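Local atomic coordinates of two-domain protein containing predicted PHP-like metal-dependent phosphoesterase (Bacteroides vulgatus ATCC 8482, PDB entry 3E38), a protein that is a predicted PHP-type phosphoesterase that binds three zinc ions and may act as a 5'-3' exonuclease on DNA or RNA. Residues B[103-108]-B[131-136]; B[165-170]-B[188-193]. One frame throughout, in Å; residues are numbered along the deposited sequence.

Contact 1 of 2, residues B[103-108]-B[131-136]; sequences FNAIFL and AFMFWN
N104 and F134 form a hydrogen-bonded pair of the antiparallel ladder that joins strands 102-106 and 132-135 in the mixed sheet of the PHP domain. Both backbone polar groups of each are satisfied here: N104 N reaches F134 O at 2.9 Å, and F134 N returns to N104 O. I106 and F132 repeat the reciprocal pattern, with I106 N to F132 O at 2.8 Å and almost straight (175°).

The side-chain amides of N104 and N136 stand nearly perpendicular. N136 ND2 donates to N104 OD1 at 2.7 Å, keeping the oxygen near its own amide plane but meeting it from above the N104 carbonyl plane. N136 ND2 also donates to E93 OE2, a second-shell bond to a zinc ligand, while N104 ND2 donates to F23 O; both NH2 groups are thus engaged beside the zinc site.

F134 takes the tight torsion between its backbone N and carbonyl carbon (chi1 60°), which lays its ring alongside N104, with N104 CB over one face and I106 CD1 at the edge. On the other face of the sheet, A105 CB packs against M133 CG, and the F103 ring and the five-membered ring of W135 make an offset stack, planes 10° apart. W135 CA sits over the F103 ring, 3.9 Å from its centroid.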
# COMPACT_ATOMS: atom_id res chain seq x y z
N PHE B 103 -18.30 -31.59 3.35
CA PHE B 103 -19.17 -31.06 2.29
C PHE B 103 -19.99 -29.88 2.80
O PHE B 103 -20.38 -29.84 3.93
CB PHE B 103 -20.20 -32.06 1.80
CG PHE B 103 -19.65 -33.18 0.91
CD1 PHE B 103 -18.67 -34.03 1.35
CD2 PHE B 103 -20.17 -33.37 -0.38
CE1 PHE B 103 -18.18 -35.03 0.52
CE2 PHE B 103 -19.68 -34.34 -1.21
CZ PHE B 103 -18.68 -35.18 -0.76
N ASN B 104 -20.30 -28.97 1.90
CA ASN B 104 -21.25 -27.90 2.17
C ASN B 104 -22.57 -28.18 1.47
O ASN B 104 -22.61 -28.62 0.35
CB ASN B 104 -20.74 -26.54 1.76
CG ASN B 104 -19.91 -25.90 2.83
OD1 ASN B 104 -19.44 -26.56 3.75
ND2 ASN B 104 -19.74 -24.59 2.74
N ALA B 105 -23.62 -27.96 2.25
CA ALA B 105 -25.01 -28.05 1.83
C ALA B 105 -25.51 -26.61 1.84
O ALA B 105 -25.55 -25.99 2.90
CB ALA B 105 -25.82 -28.92 2.79
N ILE B 106 -25.80 -26.07 0.66
CA ILE B 106 -26.34 -24.71 0.59
C ILE B 106 -27.74 -24.75 -0.04
O ILE B 106 -28.22 -25.75 -0.61
CB ILE B 106 -25.36 -23.69 -0.09
CG1 ILE B 106 -25.19 -23.96 -1.58
CG2 ILE B 106 -23.97 -23.71 0.65
CD1 ILE B 106 -24.40 -22.92 -2.31
N PHE B 107 -28.41 -23.64 0.18
CA PHE B 107 -29.82 -23.49 -0.21
C PHE B 107 -30.69 -24.35 0.70
O PHE B 107 -31.73 -24.85 0.35
CB PHE B 107 -30.06 -23.73 -1.71
CG PHE B 107 -29.57 -22.57 -2.56
CD1 PHE B 107 -30.28 -21.40 -2.59
CD2 PHE B 107 -28.36 -22.62 -3.21
CE1 PHE B 107 -29.84 -20.35 -3.32
CE2 PHE B 107 -27.90 -21.57 -3.97
CZ PHE B 107 -28.64 -20.43 -4.02
N LEU B 108 -30.21 -24.50 1.91
CA LEU B 108 -31.00 -25.16 2.95
C LEU B 108 -32.14 -24.29 3.38
O LEU B 108 -32.11 -23.05 3.23
CB LEU B 108 -30.14 -25.44 4.21
CG LEU B 108 -29.04 -26.49 3.97
CD1 LEU B 108 -28.19 -26.71 5.21
CD2 LEU B 108 -29.61 -27.82 3.44
N ALA B 131 -31.07 -29.28 -1.20
CA ALA B 131 -29.83 -28.48 -1.10
C ALA B 131 -28.87 -28.66 -2.27
O ALA B 131 -28.77 -29.75 -2.85
CB ALA B 131 -29.06 -28.85 0.17
N PHE B 132 -28.14 -27.58 -2.57
CA PHE B 132 -27.03 -27.67 -3.55
C PHE B 132 -25.81 -28.05 -2.72
O PHE B 132 -25.47 -27.41 -1.72
CB PHE B 132 -26.83 -26.39 -4.34
CG PHE B 132 -25.70 -26.47 -5.33
CD1 PHE B 132 -24.38 -26.14 -4.94
CD2 PHE B 132 -25.93 -26.83 -6.67
CE1 PHE B 132 -23.32 -26.20 -5.85
CE2 PHE B 132 -24.87 -26.89 -7.60
CZ PHE B 132 -23.55 -26.56 -7.18
N MSE B 133 -25.23 -29.19 -3.09
CA MSE B 133 -24.15 -29.80 -2.30
C MSE B 133 -22.83 -29.90 -3.00
O MSE B 133 -22.75 -30.39 -4.13
CB MSE B 133 -24.58 -31.21 -1.86
CG MSE B 133 -25.62 -31.15 -0.70
SE MSE B 133 -26.60 -32.79 -0.44
CE MSE B 133 -27.83 -32.68 -1.95
N PHE B 134 -21.79 -29.47 -2.31
CA PHE B 134 -20.46 -29.63 -2.88
C PHE B 134 -19.38 -30.10 -1.92
O PHE B 134 -19.42 -29.87 -0.74
CB PHE B 134 -20.03 -28.36 -3.63
CG PHE B 134 -19.98 -27.11 -2.77
CD1 PHE B 134 -18.81 -26.77 -2.09
CD2 PHE B 134 -21.08 -26.27 -2.67
CE1 PHE B 134 -18.75 -25.59 -1.32
CE2 PHE B 134 -21.03 -25.10 -1.92
CZ PHE B 134 -19.86 -24.76 -1.23
N TRP B 135 -18.45 -30.87 -2.47
CA TRP B 135 -17.29 -31.36 -1.74
C TRP B 135 -16.28 -30.21 -1.46
O TRP B 135 -15.80 -29.51 -2.37
CB TRP B 135 -16.67 -32.51 -2.52
CG TRP B 135 -15.54 -33.19 -1.87
CD1 TRP B 135 -15.18 -33.13 -0.56
CD2 TRP B 135 -14.67 -34.15 -2.49
NE1 TRP B 135 -14.10 -33.95 -0.33
CE2 TRP B 135 -13.77 -34.59 -1.50
CE3 TRP B 135 -14.56 -34.66 -3.78
CZ2 TRP B 135 -12.76 -35.52 -1.77
CZ3 TRP B 135 -13.59 -35.59 -4.05
CH2 TRP B 135 -12.69 -36.01 -3.04
N ASN B 136 -15.99 -30.02 -0.17
CA ASN B 136 -15.01 -29.03 0.27
C ASN B 136 -13.57 -29.54 0.33
O ASN B 136 -13.29 -30.65 0.73
CB ASN B 136 -15.36 -28.46 1.66
CG ASN B 136 -16.74 -27.89 1.74
OD1 ASN B 136 -17.30 -27.43 0.75
ND2 ASN B 136 -17.31 -27.92 2.94

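Contact 2 of 2, residues B[165-170]-B[188-193]; sequences GIEVAN and TMIGTS
With CG anti to the carbonyl carbon (chi1 -75°) and the chain extended beyond it, E167 lifts its carboxylate off the sheet face it shares with I190, to between T192 of the neighbouring strand and N170 of its own; T192 OG1 lies between its own backbone N and carbonyl carbon (chi1 71°), directed at that carboxylate. These groups sit on parallel neighbouring strands of the PHP-domain sheet, 165-170 and 188-192, whose register slips by one residue at a beta bulge around V168.

Before the bulge, I166 uses both its N-H and its C=O toward strand 188-192: I166 N donates to T188 O, and I190 N to I166 O at 3.1 Å. V168 N then donates to I190 O at 2.8 Å, and past the slip T192 N bonds to A169 O. V168 CG1 rests on M189 CB at 4.1 Å.

Each carboxylate oxygen of E167 has two partners. OE1 accepts from N170 ND2 on its syn side and from the backbone N of zinc ligand H137; OE2 also meets ring atom ND1 of ligand H24. N170 ND2 bonds ligand D194 as well, consistent with a second shell that positions the metal site. T192 OG1 donates to E167 OE2 at 2.6 Å, approaching from above the carboxylate plane.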
# COMPACT_ATOMS: atom_id res chain seq x y z
N GLY B 165 -21.13 -30.17 -6.99
CA GLY B 165 -19.91 -29.45 -7.25
C GLY B 165 -18.80 -29.87 -6.35
O GLY B 165 -18.97 -30.72 -5.46
N ILE B 166 -17.65 -29.30 -6.64
CA ILE B 166 -16.44 -29.51 -5.84
C ILE B 166 -15.68 -28.23 -5.81
O ILE B 166 -15.66 -27.51 -6.80
CB ILE B 166 -15.50 -30.53 -6.47
CG1 ILE B 166 -16.26 -31.77 -6.86
CG2 ILE B 166 -14.33 -30.89 -5.52
CD1 ILE B 166 -15.35 -32.81 -7.52
N GLU B 167 -15.13 -27.92 -4.64
CA GLU B 167 -14.24 -26.77 -4.49
C GLU B 167 -12.95 -27.08 -5.22
O GLU B 167 -12.29 -28.12 -4.98
CB GLU B 167 -13.96 -26.48 -3.03
CG GLU B 167 -15.11 -25.81 -2.34
CD GLU B 167 -14.77 -25.40 -0.89
OE1 GLU B 167 -13.82 -25.99 -0.33
OE2 GLU B 167 -15.48 -24.52 -0.32
N VAL B 168 -12.63 -26.22 -6.18
CA VAL B 168 -11.38 -26.35 -7.00
C VAL B 168 -10.33 -25.43 -6.42
O VAL B 168 -9.13 -25.48 -6.73
CB VAL B 168 -11.58 -26.06 -8.52
CG1 VAL B 168 -12.36 -27.23 -9.19
CG2 VAL B 168 -12.20 -24.64 -8.77
N ALA B 169 -10.83 -24.60 -5.51
CA ALA B 169 -10.00 -23.63 -4.82
C ALA B 169 -10.66 -23.17 -3.52
O ALA B 169 -11.79 -22.75 -3.51
CB ALA B 169 -9.68 -22.48 -5.73
N ASN B 170 -9.90 -23.30 -2.43
CA ASN B 170 -10.31 -22.93 -1.05
C ASN B 170 -9.24 -22.08 -0.38
O ASN B 170 -8.14 -22.52 -0.09
CB ASN B 170 -10.57 -24.21 -0.23
CG ASN B 170 -11.20 -23.94 1.14
OD1 ASN B 170 -10.61 -23.26 1.95
ND2 ASN B 170 -12.38 -24.54 1.41
N THR B 188 -20.15 -28.65 -10.98
CA THR B 188 -19.94 -27.19 -10.85
C THR B 188 -18.65 -26.91 -10.11
O THR B 188 -18.48 -27.37 -9.01
CB THR B 188 -21.10 -26.56 -10.13
OG1 THR B 188 -22.27 -26.84 -10.92
CG2 THR B 188 -20.92 -25.03 -9.96
N MSE B 189 -17.74 -26.17 -10.76
CA MSE B 189 -16.46 -25.77 -10.14
C MSE B 189 -16.74 -24.59 -9.25
O MSE B 189 -17.34 -23.61 -9.67
CB MSE B 189 -15.41 -25.40 -11.17
CG MSE B 189 -15.11 -26.54 -12.13
SE MSE B 189 -13.70 -26.01 -13.28
CE MSE B 189 -14.02 -27.39 -14.70
N ILE B 190 -16.31 -24.76 -8.00
CA ILE B 190 -16.52 -23.80 -6.92
C ILE B 190 -15.24 -23.22 -6.34
O ILE B 190 -14.23 -23.88 -6.20
CB ILE B 190 -17.30 -24.42 -5.74
CG1 ILE B 190 -18.70 -24.85 -6.14
CG2 ILE B 190 -17.47 -23.37 -4.59
CD1 ILE B 190 -19.65 -23.70 -6.42
N GLY B 191 -15.33 -21.98 -5.92
CA GLY B 191 -14.21 -21.37 -5.23
C GLY B 191 -14.66 -20.51 -4.07
O GLY B 191 -15.50 -19.62 -4.23
N THR B 192 -14.07 -20.77 -2.92
CA THR B 192 -14.49 -20.09 -1.69
C THR B 192 -13.34 -19.70 -0.79
O THR B 192 -12.21 -20.09 -1.01
CB THR B 192 -15.44 -20.97 -0.88
OG1 THR B 192 -14.69 -22.04 -0.33
CG2 THR B 192 -16.53 -21.56 -1.77
N SER B 193 -13.67 -18.90 0.21
CA SER B 193 -12.68 -18.40 1.15
C SER B 193 -12.50 -19.39 2.28
O SER B 193 -11.39 -19.69 2.66
CB SER B 193 -13.08 -17.03 1.73
OG SER B 193 -14.16 -17.10 2.62

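In the fold
From the N terminus, strand 102-106 leads through helix 119-128 into strand 132-135, where contact 1 closes an antiparallel connection. Only afterwards does the chain pass helix 152-159 and enter strand 165-170; helix 176-185 then carries it to strand 188-192, so contact 2 closes a parallel beta-alpha-beta crossover. The two loops follow in series, neither nested nor crossed. Strands 132-135 and 165-170 are themselves neighbours, linked by W135 O to E167 N and W135 N to G165 O, both probable hydrogen bonds, which makes one continuous run of four strands. Toward the C-terminal edge of the parallel strands, N104, N136, E167 and N170 lie near the zinc ligands E93, H24, H137 and D194.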